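Local coordinates for SWD1-like protein (Myceliophthora thermophila, PDB 6E29), which probably serves as the Swd1 (Cps50) WD-repeat subunit of the COMPASS histone H3K4 methyltransferase complex, this chain being its beta-propeller domain, at residues T176-Y181 against T219-T224; G195-I200 against E211-G216; I239-V244 against H263-V268; I243-S248 against I257-E262. All coordinates share one frame; numbering follows the deposited sequence.

In the fold
All four contacts lie in two consecutive blades of the propeller and in the seam between them, and all are partly buried. Contact 1, the nearest to the propeller centre, brings the innermost strands of both blades together; having no direct hydrogen bond, it relies on aliphatic packing and one water. Contacts 2 and 3 lie farther out, each pairing the third and outer strands of one blade, mainly by backbone hydrogen bonds. Contact 4, the most peripheral, about 19 Å from the chain centre to its own, continues contact 3 into the loop joining the same strands, shares Ile243 and Val244, and is mostly apolar. Across the seam, Leu221 meets Leu197 and Ile213 meets Phe242.

Contact 1 of 4, residues T176-Y181 against T219-T224; sequences TTAIVY and TTLRLT
Leu221 fills the middle of this contact, its CG 4.0 Å from Ala178 CB and its CB 4.1 Å from Val180 CG1. With CG anti to the carbonyl carbon (chi1 -63°), the isobutyl group leans against the opposite backbone, and CD1 comes to rest near Ala178 O. Alanine suits its position because a lone methyl leaves room for that branched group. Val180 meets it with CG1, which sits 3.3 Å from Leu221 O, while CG2 meets Leu223 CD1 at 4.3 Å. Packing is also close at the far end, where Leu223 CD1 approaches Tyr181 O to 3.1 Å.

The two strands run nearly parallel, 14° apart, with axes 6.1 Å from each other: too wide for a shared sheet and without a direct hydrogen bond. They are the innermost strands of neighbouring blades in a WD40 beta-propeller, each with its own sheet behind it. Classic bulges mark both, Thr177 and Ala178 facing Gly191, Thr219 and Thr220 facing Asn233.

At the threonine end the contact is looser and wetter. Here Thr177 O and Thr219 O stay 4.5 Å apart, and a water donates to both carbonyls, bridging the two backbones. Thr177 OG1 is bonded to Ile218 O, so this hydroxyl fastens one blade to the strand of the next.

Contact 2 of 4, residues G195-I200 against E211-G216; sequences GRLNII and EKIASG
The beta hairpin of strands 196-201 and 207-212 is pinned at Leu197 and Glu211, an antiparallel hydrogen-bonded pair in the outer half of a propeller blade. Leu197 N gives to Glu211 O at 2.9 Å, and Glu211 N returns a bond to Leu197 O at 3.1 Å. Arg196 and Lys212 form the adjoining non-hydrogen-bonded pair.

Beyond the pair, where 211-216 leaves the sheet, Gly195 O is gripped twice: by Ile213 N at 2.8 Å, almost head-on to the carbonyl, and by Ala214 N at 3.1 Å, from the side, in the carbonyl plane at a lone pair. Glycine suits this corner, since its phi is positive and Ala214 O occupies the space a side chain would need. That carbonyl is buried with no partner in the model.

Arg196 bends at chi3 (73°) and lays one guanidinium face over the Glu211-Lys212 peptide, whose Lys212 N lies 3.6 Å from the plane. Ser210 OG holds NE. At the guanidinium edge a water accepts from NH1 at 2.6 Å and from Lys212 NZ at 3.1 Å, probably easing the like charges; NZ also bonds Lys194 O.

On the Leu197-Glu211 side, Ile213, already past the strand, turns its CD1 back to Leu197 CB, 3.8 Å away, which suits two branched aliphatic residues at a buried site. Both also reach the next blade: Ile213 packs on Phe242 of strand 239-243, and Leu197 on Leu259 in the loop before strand 261-265.

Contact 3 of 4, residues I239-V244 against H263-V268; sequences IRTFIV and HKFQDV
Ile239 and Phe265 exchange two backbone hydrogen bonds, Ile239 N to Phe265 O at 2.9 Å and Phe265 N to Ile239 O at 2.7 Å, so that each residue satisfies both polar atoms of the other. Further along, Thr241 N gives to His263 O at 3.0 Å. His263 N does not find a carbonyl; it turns instead to the hydroxyl of Thr241, OG1, at 3.1 Å and a bent 141°. Thr241 can offer it because its OG1 sits between the backbone N and the carbonyl carbon (chi1 52°), close to the neighbouring strand. The same hydroxyl bonds Glu262 OE2, and Thr241 O probably accepts from Glu262 N, so Thr241 supplies polar partners to both Glu262 and His263.

These are the third and outermost strands of one four-stranded propeller blade, antiparallel at 164°. The face bearing Ile239, Thr241, His263 and Phe265 is largely apolar around Ile239 and Phe265: Ile239 CB meets Phe265 CB at 4.1 Å, and Thr241 CG2 lies at the Phe265 ring edge, 3.9 Å from CE2. The following blade covers it, with Val286 against Phe265 and Ala288 against Ile239, and His263 NE2 is bonded to Arg301 O. The other face carries Arg240 and Lys264; the long arginine runs out extended, and its NH2 forms a salt bridge with Asp236.

Contact 4 of 4, residues I243-S248 against I257-E262; sequences IVPNLS and IQLPLE
Ile243 and Pro260 share the sole direct hydrogen bond of this contact: Ile243 N donates to Pro260 O at 3.0 Å, nearly straight at 166°. Proline lacks an N-H, so its backbone can only accept, and a bond in the opposite direction from that residue is excluded. Overall the two segments run close to antiparallel, with no further direct hydrogen bond between them, as the two ends of the long connection between strands 239-243 and 261-265.

Apolar contacts make up most of the rest. Ile243 CB lies 3.8 Å from Pro260 CG. Pro245 touches two residues with different ring atoms, CD 3.7 Å from Leu259 CD1 and CG 4.0 Å from Ile257 CG2. In Leu259, CG stands anti to the backbone N (chi1 -172°), and chi2 of 57° then brings CD1 to the Ile243 carbonyl, 3.4 Å from its O. Leu247 CD2 reaches Ile257 CD1 at 3.9 Å, the two side chains at about right angles.

Between carbon and polar groups, Pro245 CB approaches Gln258 O to 3.4 Å. Ile243 CD1 lies against the length of Glu262, crossing it at about a right angle; the carboxylate finds its polar partner outside, OE1 in a salt bridge with Arg301.

Leucine suits the side turned to the preceding blade, where Leu259 packs on Tyr209 and Leu247 on Ile199; Ile257 also touches Tyr209. With a single hydrogen bond, the pairing probably owes its hold to rigid proline rings and aliphatic packing more than to regular strand bonding.

Contact 1 of 4, residues T176-Y181 against T219-T224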
loop_
_atom_site.group_PDB
_atom_site.type_symbol
_atom_site.label_atom_id
_atom_site.label_comp_id
_atom_site.label_asym_id
_atom_site.label_seq_id
_atom_site.Cartn_x
_atom_site.Cartn_y
_atom_site.Cartn_z
ATOM N N THR B 176 -8.286 -10.617 -3.338
ATOM C CA THR B 176 -7.757 -9.542 -2.523
ATOM C C THR B 176 -6.581 -8.853 -3.221
ATOM O O THR B 176 -5.629 -9.508 -3.663
ATOM C CB THR B 176 -7.321 -10.106 -1.175
ATOM O OG1 THR B 176 -8.468 -10.609 -0.471
ATOM C CG2 THR B 176 -6.594 -9.077 -0.341
ATOM N N THR B 177 -6.620 -7.518 -3.269
ATOM C CA THR B 177 -5.704 -6.764 -4.115
ATOM C C THR B 177 -4.858 -5.805 -3.321
ATOM O O THR B 177 -3.912 -5.241 -3.889
ATOM C CB THR B 177 -6.477 -5.967 -5.166
ATOM O OG1 THR B 177 -7.575 -5.329 -4.498
ATOM C CG2 THR B 177 -6.961 -6.897 -6.282
ATOM N N ALA B 178 -5.134 -5.635 -2.039
ATOM C CA ALA B 178 -4.405 -4.671 -1.229
ATOM C C ALA B 178 -4.644 -5.086 0.199
ATOM O O ALA B 178 -5.739 -5.533 0.525
ATOM C CB ALA B 178 -4.885 -3.207 -1.429
ATOM N N ILE B 179 -3.641 -4.940 1.051
ATOM C CA ILE B 179 -3.858 -5.321 2.441
ATOM C C ILE B 179 -2.907 -4.538 3.327
ATOM O O ILE B 179 -1.754 -4.317 2.954
ATOM C CB ILE B 179 -3.656 -6.842 2.607
ATOM C CG1 ILE B 179 -4.154 -7.289 3.987
ATOM C CG2 ILE B 179 -2.164 -7.239 2.281
ATOM C CD1 ILE B 179 -4.195 -8.808 4.145
ATOM N N VAL B 180 -3.391 -4.114 4.498
ATOM C CA VAL B 180 -2.546 -3.398 5.463
ATOM C C VAL B 180 -2.895 -3.889 6.859
ATOM O O VAL B 180 -4.004 -4.362 7.108
ATOM C CB VAL B 180 -2.720 -1.853 5.414
ATOM C CG1 VAL B 180 -2.258 -1.303 4.100
ATOM C CG2 VAL B 180 -4.168 -1.429 5.655
ATOM N N TYR B 181 -1.967 -3.715 7.810
ATOM C CA TYR B 181 -2.321 -4.025 9.201
ATOM C C TYR B 181 -2.937 -2.790 9.841
ATOM O O TYR B 181 -2.529 -1.656 9.536
ATOM C CB TYR B 181 -1.044 -4.371 10.016
ATOM C CG TYR B 181 -0.409 -5.711 9.733
ATOM C CD1 TYR B 181 0.515 -5.868 8.708
ATOM C CD2 TYR B 181 -0.690 -6.824 10.567
ATOM C CE1 TYR B 181 1.127 -7.096 8.465
ATOM C CE2 TYR B 181 -0.064 -8.080 10.356
ATOM C CZ TYR B 181 0.832 -8.194 9.306
ATOM O OH TYR B 181 1.453 -9.376 9.083
ATOM N N THR B 219 -7.264 -0.581 -5.270
ATOM C CA THR B 219 -5.851 -0.698 -5.641
ATOM C C THR B 219 -4.876 -0.279 -4.550
ATOM O O THR B 219 -3.757 -0.800 -4.504
ATOM C CB THR B 219 -5.547 0.097 -6.926
ATOM O OG1 THR B 219 -6.053 1.423 -6.812
ATOM C CG2 THR B 219 -6.208 -0.581 -8.113
ATOM N N THR B 220 -5.280 0.578 -3.642
ATOM C CA THR B 220 -4.404 1.036 -2.582
ATOM C C THR B 220 -5.196 1.213 -1.313
ATOM O O THR B 220 -6.299 1.773 -1.333
ATOM C CB THR B 220 -3.750 2.400 -2.927
ATOM O OG1 THR B 220 -2.765 2.197 -3.930
ATOM C CG2 THR B 220 -3.130 3.058 -1.681
ATOM N N LEU B 221 -4.599 0.764 -0.210
ATOM C CA LEU B 221 -5.035 1.100 1.141
ATOM C C LEU B 221 -3.861 1.686 1.930
ATOM O O LEU B 221 -2.742 1.149 1.872
ATOM C CB LEU B 221 -5.507 -0.126 1.877
ATOM C CG LEU B 221 -6.716 -0.850 1.306
ATOM C CD1 LEU B 221 -6.931 -2.157 2.090
ATOM C CD2 LEU B 221 -7.910 0.071 1.369
ATOM N N ARG B 222 -4.133 2.733 2.712
ATOM C CA ARG B 222 -3.099 3.317 3.582
ATOM C C ARG B 222 -3.741 3.880 4.841
ATOM O O ARG B 222 -4.817 4.479 4.788
ATOM C CB ARG B 222 -2.351 4.442 2.799
ATOM C CG ARG B 222 -1.164 5.014 3.509
ATOM C CD ARG B 222 -0.085 3.955 3.807
ATOM N NE ARG B 222 0.497 3.277 2.633
ATOM C CZ ARG B 222 1.555 3.724 1.941
ATOM N NH1 ARG B 222 2.129 4.909 2.235
ATOM N NH2 ARG B 222 2.023 3.007 0.919
ATOM N N LEU B 223 -3.110 3.663 5.974
ATOM C CA LEU B 223 -3.599 4.198 7.229
ATOM C C LEU B 223 -2.794 5.429 7.605
ATOM O O LEU B 223 -1.641 5.562 7.203
ATOM C CB LEU B 223 -3.447 3.146 8.341
ATOM C CG LEU B 223 -4.537 2.105 8.319
ATOM C CD1 LEU B 223 -4.166 0.974 9.275
ATOM C CD2 LEU B 223 -5.852 2.780 8.687
ATOM N N THR B 224 -3.412 6.322 8.387
ATOM C CA THR B 224 -2.654 7.371 9.065
ATOM C C THR B 224 -1.791 6.763 10.174
ATOM O O THR B 224 -1.967 5.620 10.589
ATOM C CB THR B 224 -3.564 8.443 9.679
ATOM O OG1 THR B 224 -4.548 7.867 10.554
ATOM C CG2 THR B 224 -4.266 9.251 8.587
HETATM O O HOH W 1 -2.545 -3.058 -4.889
#

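Contact 2 of 4, residues G195-I200 against E211-G216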
loop_
_atom_site.group_PDB
_atom_site.type_symbol
_atom_site.label_atom_id
_atom_site.label_comp_id
_atom_site.label_asym_id
_atom_site.label_seq_id
_atom_site.Cartn_x
_atom_site.Cartn_y
_atom_site.Cartn_z
ATOM N N GLY B 195 -14.557 -4.314 -4.855
ATOM C CA GLY B 195 -14.716 -3.043 -4.165
ATOM C C GLY B 195 -15.111 -3.180 -2.707
ATOM O O GLY B 195 -15.668 -2.238 -2.120
ATOM N N ARG B 196 -14.793 -4.316 -2.084
ATOM C CA ARG B 196 -15.112 -4.502 -0.683
ATOM C C ARG B 196 -13.887 -4.247 0.181
ATOM O O ARG B 196 -12.757 -4.462 -0.247
ATOM C CB ARG B 196 -15.645 -5.905 -0.374
ATOM C CG ARG B 196 -16.872 -6.267 -1.261
ATOM C CD ARG B 196 -17.465 -7.562 -0.768
ATOM N NE ARG B 196 -18.175 -7.374 0.493
ATOM C CZ ARG B 196 -19.411 -6.878 0.559
ATOM N NH1 ARG B 196 -20.045 -6.536 -0.561
ATOM N NH2 ARG B 196 -20.001 -6.703 1.736
ATOM N N LEU B 197 -14.138 -3.717 1.381
ATOM C CA LEU B 197 -13.133 -3.637 2.447
ATOM C C LEU B 197 -13.461 -4.732 3.470
ATOM O O LEU B 197 -14.551 -4.736 4.048
ATOM C CB LEU B 197 -13.143 -2.239 3.071
ATOM C CG LEU B 197 -11.975 -1.755 3.969
ATOM C CD1 LEU B 197 -12.035 -2.389 5.337
ATOM C CD2 LEU B 197 -10.631 -2.059 3.310
ATOM N N ASN B 198 -12.537 -5.684 3.641
ATOM C CA ASN B 198 -12.627 -6.769 4.613
ATOM C C ASN B 198 -11.810 -6.401 5.831
ATOM O O ASN B 198 -10.687 -5.930 5.680
ATOM C CB ASN B 198 -12.005 -8.075 4.077
ATOM C CG ASN B 198 -12.789 -8.667 2.955
ATOM O OD1 ASN B 198 -13.965 -8.378 2.839
ATOM N ND2 ASN B 198 -12.150 -9.506 2.139
ATOM N N ILE B 199 -12.340 -6.681 7.018
ATOM C CA ILE B 199 -11.563 -6.589 8.250
ATOM C C ILE B 199 -11.340 -8.017 8.702
ATOM O O ILE B 199 -12.305 -8.778 8.835
ATOM C CB ILE B 199 -12.281 -5.792 9.351
ATOM C CG1 ILE B 199 -12.610 -4.379 8.881
ATOM C CG2 ILE B 199 -11.366 -5.671 10.594
ATOM C CD1 ILE B 199 -13.313 -3.509 9.933
ATOM N N ILE B 200 -10.079 -8.394 8.870
ATOM C CA ILE B 200 -9.664 -9.763 9.182
ATOM C C ILE B 200 -9.014 -9.758 10.553
ATOM O O ILE B 200 -8.096 -8.968 10.796
ATOM C CB ILE B 200 -8.674 -10.296 8.119
ATOM C CG1 ILE B 200 -9.303 -10.207 6.736
ATOM C CG2 ILE B 200 -8.214 -11.797 8.389
ATOM C CD1 ILE B 200 -8.333 -10.582 5.602
ATOM N N GLU B 211 -17.614 -4.731 3.838
ATOM C CA GLU B 211 -18.562 -3.740 3.330
ATOM C C GLU B 211 -18.130 -3.298 1.935
ATOM O O GLU B 211 -16.934 -3.113 1.678
ATOM C CB GLU B 211 -18.650 -2.548 4.289
ATOM C CG GLU B 211 -19.409 -1.354 3.691
ATOM C CD GLU B 211 -19.500 -0.164 4.640
ATOM O OE1 GLU B 211 -20.389 0.700 4.427
ATOM O OE2 GLU B 211 -18.679 -0.096 5.598
ATOM N N LYS B 212 -19.087 -3.155 1.026
ATOM C CA LYS B 212 -18.743 -2.667 -0.311
ATOM C C LYS B 212 -18.578 -1.159 -0.235
ATOM O O LYS B 212 -19.556 -0.443 -0.008
ATOM C CB LYS B 212 -19.810 -3.042 -1.335
ATOM C CG LYS B 212 -19.599 -2.412 -2.679
ATOM C CD LYS B 212 -20.747 -2.650 -3.689
ATOM C CE LYS B 212 -20.165 -3.124 -4.979
ATOM N NZ LYS B 212 -19.406 -4.369 -4.699
ATOM N N ILE B 213 -17.348 -0.662 -0.444
ATOM C CA ILE B 213 -17.091 0.771 -0.372
ATOM C C ILE B 213 -16.732 1.396 -1.713
ATOM O O ILE B 213 -16.564 2.622 -1.770
ATOM C CB ILE B 213 -15.967 1.100 0.630
ATOM C CG1 ILE B 213 -14.692 0.351 0.210
ATOM C CG2 ILE B 213 -16.447 0.778 2.064
ATOM C CD1 ILE B 213 -13.379 0.886 0.943
ATOM N N ALA B 214 -16.579 0.617 -2.777
ATOM C CA ALA B 214 -16.217 1.201 -4.058
ATOM C C ALA B 214 -16.904 0.415 -5.162
ATOM O O ALA B 214 -17.405 -0.708 -4.957
ATOM C CB ALA B 214 -14.681 1.226 -4.235
ATOM N N SER B 215 -16.932 0.997 -6.355
ATOM C CA SER B 215 -17.508 0.317 -7.507
ATOM C C SER B 215 -16.466 -0.123 -8.533
ATOM O O SER B 215 -16.799 -0.287 -9.707
ATOM C CB SER B 215 -18.550 1.201 -8.181
ATOM O OG SER B 215 -19.706 1.232 -7.376
ATOM N N GLY B 216 -15.208 -0.281 -8.129
ATOM C CA GLY B 216 -14.294 -1.077 -8.939
ATOM C C GLY B 216 -13.283 -1.826 -8.085
ATOM O O GLY B 216 -13.499 -2.030 -6.890
HETATM O O HOH W 2 -19.887 -6.968 -3.070
#

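Contact 3 of 4, residues I239-V244 against H263-V268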
loop_
_atom_site.group_PDB
_atom_site.type_symbol
_atom_site.label_atom_id
_atom_site.label_comp_id
_atom_site.label_asym_id
_atom_site.label_seq_id
_atom_site.Cartn_x
_atom_site.Cartn_y
_atom_site.Cartn_z
ATOM N N ILE B 239 -11.508 8.827 -4.782
ATOM C CA ILE B 239 -10.656 8.576 -3.628
ATOM C C ILE B 239 -11.504 8.781 -2.382
ATOM O O ILE B 239 -12.371 9.672 -2.347
ATOM C CB ILE B 239 -9.421 9.494 -3.639
ATOM C CG1 ILE B 239 -8.626 9.294 -4.920
ATOM C CG2 ILE B 239 -8.510 9.158 -2.413
ATOM C CD1 ILE B 239 -7.570 10.467 -5.213
ATOM N N ARG B 240 -11.307 7.923 -1.376
ATOM C CA ARG B 240 -12.160 7.964 -0.191
ATOM C C ARG B 240 -11.319 7.841 1.055
ATOM O O ARG B 240 -10.350 7.074 1.066
ATOM C CB ARG B 240 -13.148 6.799 -0.165
ATOM C CG ARG B 240 -14.143 6.908 -1.372
ATOM C CD ARG B 240 -14.986 5.634 -1.435
ATOM N NE ARG B 240 -15.997 5.635 -2.500
ATOM C CZ ARG B 240 -15.801 5.199 -3.737
ATOM N NH1 ARG B 240 -14.610 4.719 -4.129
ATOM N NH2 ARG B 240 -16.818 5.244 -4.605
ATOM N N THR B 241 -11.715 8.568 2.093
ATOM C CA THR B 241 -11.183 8.376 3.433
ATOM C C THR B 241 -12.300 7.875 4.330
ATOM O O THR B 241 -13.471 8.239 4.161
ATOM C CB THR B 241 -10.589 9.649 3.996
ATOM O OG1 THR B 241 -11.545 10.726 3.894
ATOM C CG2 THR B 241 -9.291 9.994 3.198
ATOM N N PHE B 242 -11.935 7.028 5.273
ATOM C CA PHE B 242 -12.891 6.472 6.220
ATOM C C PHE B 242 -12.347 6.569 7.626
ATOM O O PHE B 242 -11.130 6.529 7.841
ATOM C CB PHE B 242 -13.195 5.005 5.974
ATOM C CG PHE B 242 -13.769 4.718 4.650
ATOM C CD1 PHE B 242 -15.136 4.481 4.496
ATOM C CD2 PHE B 242 -12.921 4.637 3.547
ATOM C CE1 PHE B 242 -15.646 4.229 3.223
ATOM C CE2 PHE B 242 -13.409 4.396 2.314
ATOM C CZ PHE B 242 -14.798 4.170 2.148
ATOM N N ILE B 243 -13.286 6.617 8.582
ATOM C CA ILE B 243 -12.985 6.634 10.017
ATOM C C ILE B 243 -12.897 5.194 10.497
ATOM O O ILE B 243 -13.877 4.464 10.413
ATOM C CB ILE B 243 -14.072 7.390 10.793
ATOM C CG1 ILE B 243 -14.311 8.765 10.154
ATOM C CG2 ILE B 243 -13.671 7.526 12.240
ATOM C CD1 ILE B 243 -13.033 9.585 10.006
ATOM N N VAL B 244 -11.742 4.783 10.997
ATOM C CA VAL B 244 -11.541 3.348 11.274
ATOM C C VAL B 244 -12.185 3.012 12.584
ATOM O O VAL B 244 -12.093 3.804 13.543
ATOM C CB VAL B 244 -10.038 3.022 11.267
ATOM C CG1 VAL B 244 -9.772 1.670 11.893
ATOM C CG2 VAL B 244 -9.444 3.065 9.841
ATOM N N HIS B 263 -14.509 11.606 3.580
ATOM C CA HIS B 263 -14.542 12.436 2.381
ATOM C C HIS B 263 -14.430 11.581 1.127
ATOM O O HIS B 263 -13.784 10.530 1.124
ATOM C CB HIS B 263 -13.390 13.462 2.346
ATOM C CG HIS B 263 -13.495 14.531 3.381
ATOM N ND1 HIS B 263 -14.587 15.353 3.498
ATOM C CD2 HIS B 263 -12.658 14.870 4.387
ATOM C CE1 HIS B 263 -14.410 16.179 4.513
ATOM N NE2 HIS B 263 -13.244 15.907 5.067
ATOM N N LYS B 264 -15.018 12.086 0.041
ATOM C CA LYS B 264 -14.779 11.618 -1.326
ATOM C C LYS B 264 -13.973 12.690 -2.039
ATOM O O LYS B 264 -14.320 13.878 -1.958
ATOM C CB LYS B 264 -16.083 11.417 -2.102
ATOM C CG LYS B 264 -16.834 10.130 -1.830
ATOM C CD LYS B 264 -18.128 10.085 -2.586
ATOM C CE LYS B 264 -19.025 11.229 -2.185
ATOM N NZ LYS B 264 -20.281 11.171 -3.011
ATOM N N PHE B 265 -12.947 12.289 -2.777
ATOM C CA PHE B 265 -12.161 13.242 -3.561
ATOM C C PHE B 265 -12.186 12.791 -5.009
ATOM O O PHE B 265 -11.915 11.618 -5.297
ATOM C CB PHE B 265 -10.718 13.327 -3.085
ATOM C CG PHE B 265 -10.566 13.585 -1.634
ATOM C CD1 PHE B 265 -10.613 14.872 -1.144
ATOM C CD2 PHE B 265 -10.359 12.524 -0.737
ATOM C CE1 PHE B 265 -10.466 15.108 0.225
ATOM C CE2 PHE B 265 -10.199 12.769 0.619
ATOM C CZ PHE B 265 -10.230 14.077 1.085
ATOM N N GLN B 266 -12.532 13.705 -5.925
ATOM C CA GLN B 266 -12.750 13.280 -7.303
ATOM C C GLN B 266 -12.725 14.513 -8.197
ATOM O O GLN B 266 -12.735 15.646 -7.716
ATOM C CB GLN B 266 -14.082 12.540 -7.482
ATOM C CG GLN B 266 -15.276 13.384 -7.197
ATOM C CD GLN B 266 -16.531 12.574 -7.201
ATOM O OE1 GLN B 266 -16.763 11.754 -8.106
ATOM N NE2 GLN B 266 -17.348 12.759 -6.169
ATOM N N ASP B 267 -12.673 14.275 -9.504
ATOM C CA ASP B 267 -12.770 15.349 -10.500
ATOM C C ASP B 267 -13.852 14.951 -11.503
ATOM O O ASP B 267 -13.575 14.225 -12.463
ATOM C CB ASP B 267 -11.419 15.609 -11.188
ATOM C CG ASP B 267 -11.393 16.946 -11.973
ATOM O OD1 ASP B 267 -10.408 17.728 -11.894
ATOM O OD2 ASP B 267 -12.387 17.229 -12.643
ATOM N N VAL B 268 -15.081 15.441 -11.287
ATOM C CA VAL B 268 -16.230 14.981 -12.069
ATOM C C VAL B 268 -16.177 15.488 -13.507
ATOM O O VAL B 268 -16.575 14.768 -14.435
ATOM C CB VAL B 268 -17.556 15.387 -11.391
ATOM C CG1 VAL B 268 -17.856 14.472 -10.203
ATOM C CG2 VAL B 268 -17.526 16.862 -10.974
#

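Contact 4 of 4, residues I243-S248 against I257-E262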
loop_
_atom_site.group_PDB
_atom_site.type_symbol
_atom_site.label_atom_id
_atom_site.label_comp_id
_atom_site.label_asym_id
_atom_site.label_seq_id
_atom_site.Cartn_x
_atom_site.Cartn_y
_atom_site.Cartn_z
ATOM N N ILE B 243 -13.286 6.617 8.582
ATOM C CA ILE B 243 -12.985 6.634 10.017
ATOM C C ILE B 243 -12.897 5.194 10.497
ATOM O O ILE B 243 -13.877 4.464 10.413
ATOM C CB ILE B 243 -14.072 7.390 10.793
ATOM C CG1 ILE B 243 -14.311 8.765 10.154
ATOM C CG2 ILE B 243 -13.671 7.526 12.240
ATOM C CD1 ILE B 243 -13.033 9.585 10.006
ATOM N N VAL B 244 -11.742 4.783 10.997
ATOM C CA VAL B 244 -11.541 3.348 11.274
ATOM C C VAL B 244 -12.185 3.012 12.584
ATOM O O VAL B 244 -12.093 3.804 13.543
ATOM C CB VAL B 244 -10.038 3.022 11.267
ATOM C CG1 VAL B 244 -9.772 1.670 11.893
ATOM C CG2 VAL B 244 -9.444 3.065 9.841
ATOM N N PRO B 245 -12.901 1.882 12.710
ATOM C CA PRO B 245 -13.589 1.572 13.962
ATOM C C PRO B 245 -12.620 1.192 15.070
ATOM O O PRO B 245 -11.429 0.908 14.882
ATOM C CB PRO B 245 -14.507 0.400 13.611
ATOM C CG PRO B 245 -13.802 -0.276 12.493
ATOM C CD PRO B 245 -13.184 0.864 11.676
ATOM N N ASN B 246 -13.190 1.242 16.264
ATOM C CA ASN B 246 -12.592 0.804 17.512
ATOM C C ASN B 246 -12.456 -0.716 17.474
ATOM O O ASN B 246 -13.415 -1.440 17.761
ATOM C CB ASN B 246 -13.512 1.257 18.644
ATOM C CG ASN B 246 -12.821 1.328 19.980
ATOM O OD1 ASN B 246 -11.606 1.095 20.089
ATOM N ND2 ASN B 246 -13.593 1.723 21.020
ATOM N N LEU B 247 -11.279 -1.222 17.090
ATOM C CA LEU B 247 -11.105 -2.661 16.940
ATOM C C LEU B 247 -10.353 -3.261 18.116
ATOM O O LEU B 247 -10.929 -4.030 18.844
ATOM C CB LEU B 247 -10.370 -3.009 15.651
ATOM C CG LEU B 247 -11.240 -2.735 14.424
ATOM C CD1 LEU B 247 -10.331 -2.775 13.176
ATOM C CD2 LEU B 247 -12.434 -3.674 14.306
ATOM N N SER B 248 -9.088 -2.885 18.331
ATOM C CA SER B 248 -8.198 -3.570 19.274
ATOM C C SER B 248 -8.694 -3.561 20.726
ATOM O O SER B 248 -8.113 -4.231 21.597
ATOM C CB SER B 248 -6.792 -2.963 19.175
ATOM O OG SER B 248 -6.826 -1.545 19.253
ATOM N N ILE B 257 -20.081 -2.814 14.175
ATOM C CA ILE B 257 -18.890 -2.274 13.513
ATOM C C ILE B 257 -19.364 -1.433 12.350
ATOM O O ILE B 257 -20.168 -1.887 11.528
ATOM C CB ILE B 257 -17.928 -3.373 13.028
ATOM C CG1 ILE B 257 -17.136 -3.947 14.192
ATOM C CG2 ILE B 257 -16.913 -2.779 12.033
ATOM C CD1 ILE B 257 -16.091 -4.972 13.795
ATOM N N GLN B 258 -18.882 -0.205 12.286
ATOM C CA GLN B 258 -19.142 0.651 11.143
ATOM C C GLN B 258 -17.830 1.188 10.617
ATOM O O GLN B 258 -16.833 1.270 11.340
ATOM C CB GLN B 258 -20.107 1.788 11.500
ATOM C CG GLN B 258 -21.535 1.257 11.750
ATOM C CD GLN B 258 -22.395 2.219 12.546
ATOM O OE1 GLN B 258 -22.014 3.380 12.759
ATOM N NE2 GLN B 258 -23.546 1.728 13.038
ATOM N N LEU B 259 -17.842 1.534 9.330
ATOM C CA LEU B 259 -16.686 2.110 8.649
ATOM C C LEU B 259 -17.164 3.363 7.920
ATOM O O LEU B 259 -17.343 3.366 6.699
ATOM C CB LEU B 259 -16.060 1.078 7.717
ATOM C CG LEU B 259 -14.733 1.503 7.111
ATOM C CD1 LEU B 259 -13.700 1.859 8.192
ATOM C CD2 LEU B 259 -14.232 0.401 6.157
ATOM N N PRO B 260 -17.415 4.439 8.650
ATOM C CA PRO B 260 -18.109 5.574 8.037
ATOM C C PRO B 260 -17.216 6.347 7.074
ATOM O O PRO B 260 -16.011 6.535 7.287
ATOM C CB PRO B 260 -18.557 6.413 9.244
ATOM C CG PRO B 260 -17.602 6.026 10.334
ATOM C CD PRO B 260 -17.219 4.599 10.106
ATOM N N LEU B 261 -17.807 6.722 5.951
ATOM C CA LEU B 261 -17.083 7.528 4.969
ATOM C C LEU B 261 -16.834 8.930 5.515
ATOM O O LEU B 261 -17.745 9.591 6.024
ATOM C CB LEU B 261 -17.898 7.601 3.682
ATOM C CG LEU B 261 -17.390 8.493 2.574
ATOM C CD1 LEU B 261 -16.175 7.834 2.019
ATOM C CD2 LEU B 261 -18.510 8.621 1.525
ATOM N N GLU B 262 -15.611 9.408 5.366
ATOM C CA GLU B 262 -15.275 10.771 5.756
ATOM C C GLU B 262 -15.390 11.729 4.568
ATOM O O GLU B 262 -16.276 12.582 4.543
ATOM C CB GLU B 262 -13.869 10.820 6.348
ATOM C CG GLU B 262 -13.557 12.242 6.874
ATOM C CD GLU B 262 -12.106 12.421 7.287
ATOM O OE1 GLU B 262 -11.840 12.871 8.444
ATOM O OE2 GLU B 262 -11.260 12.102 6.427
#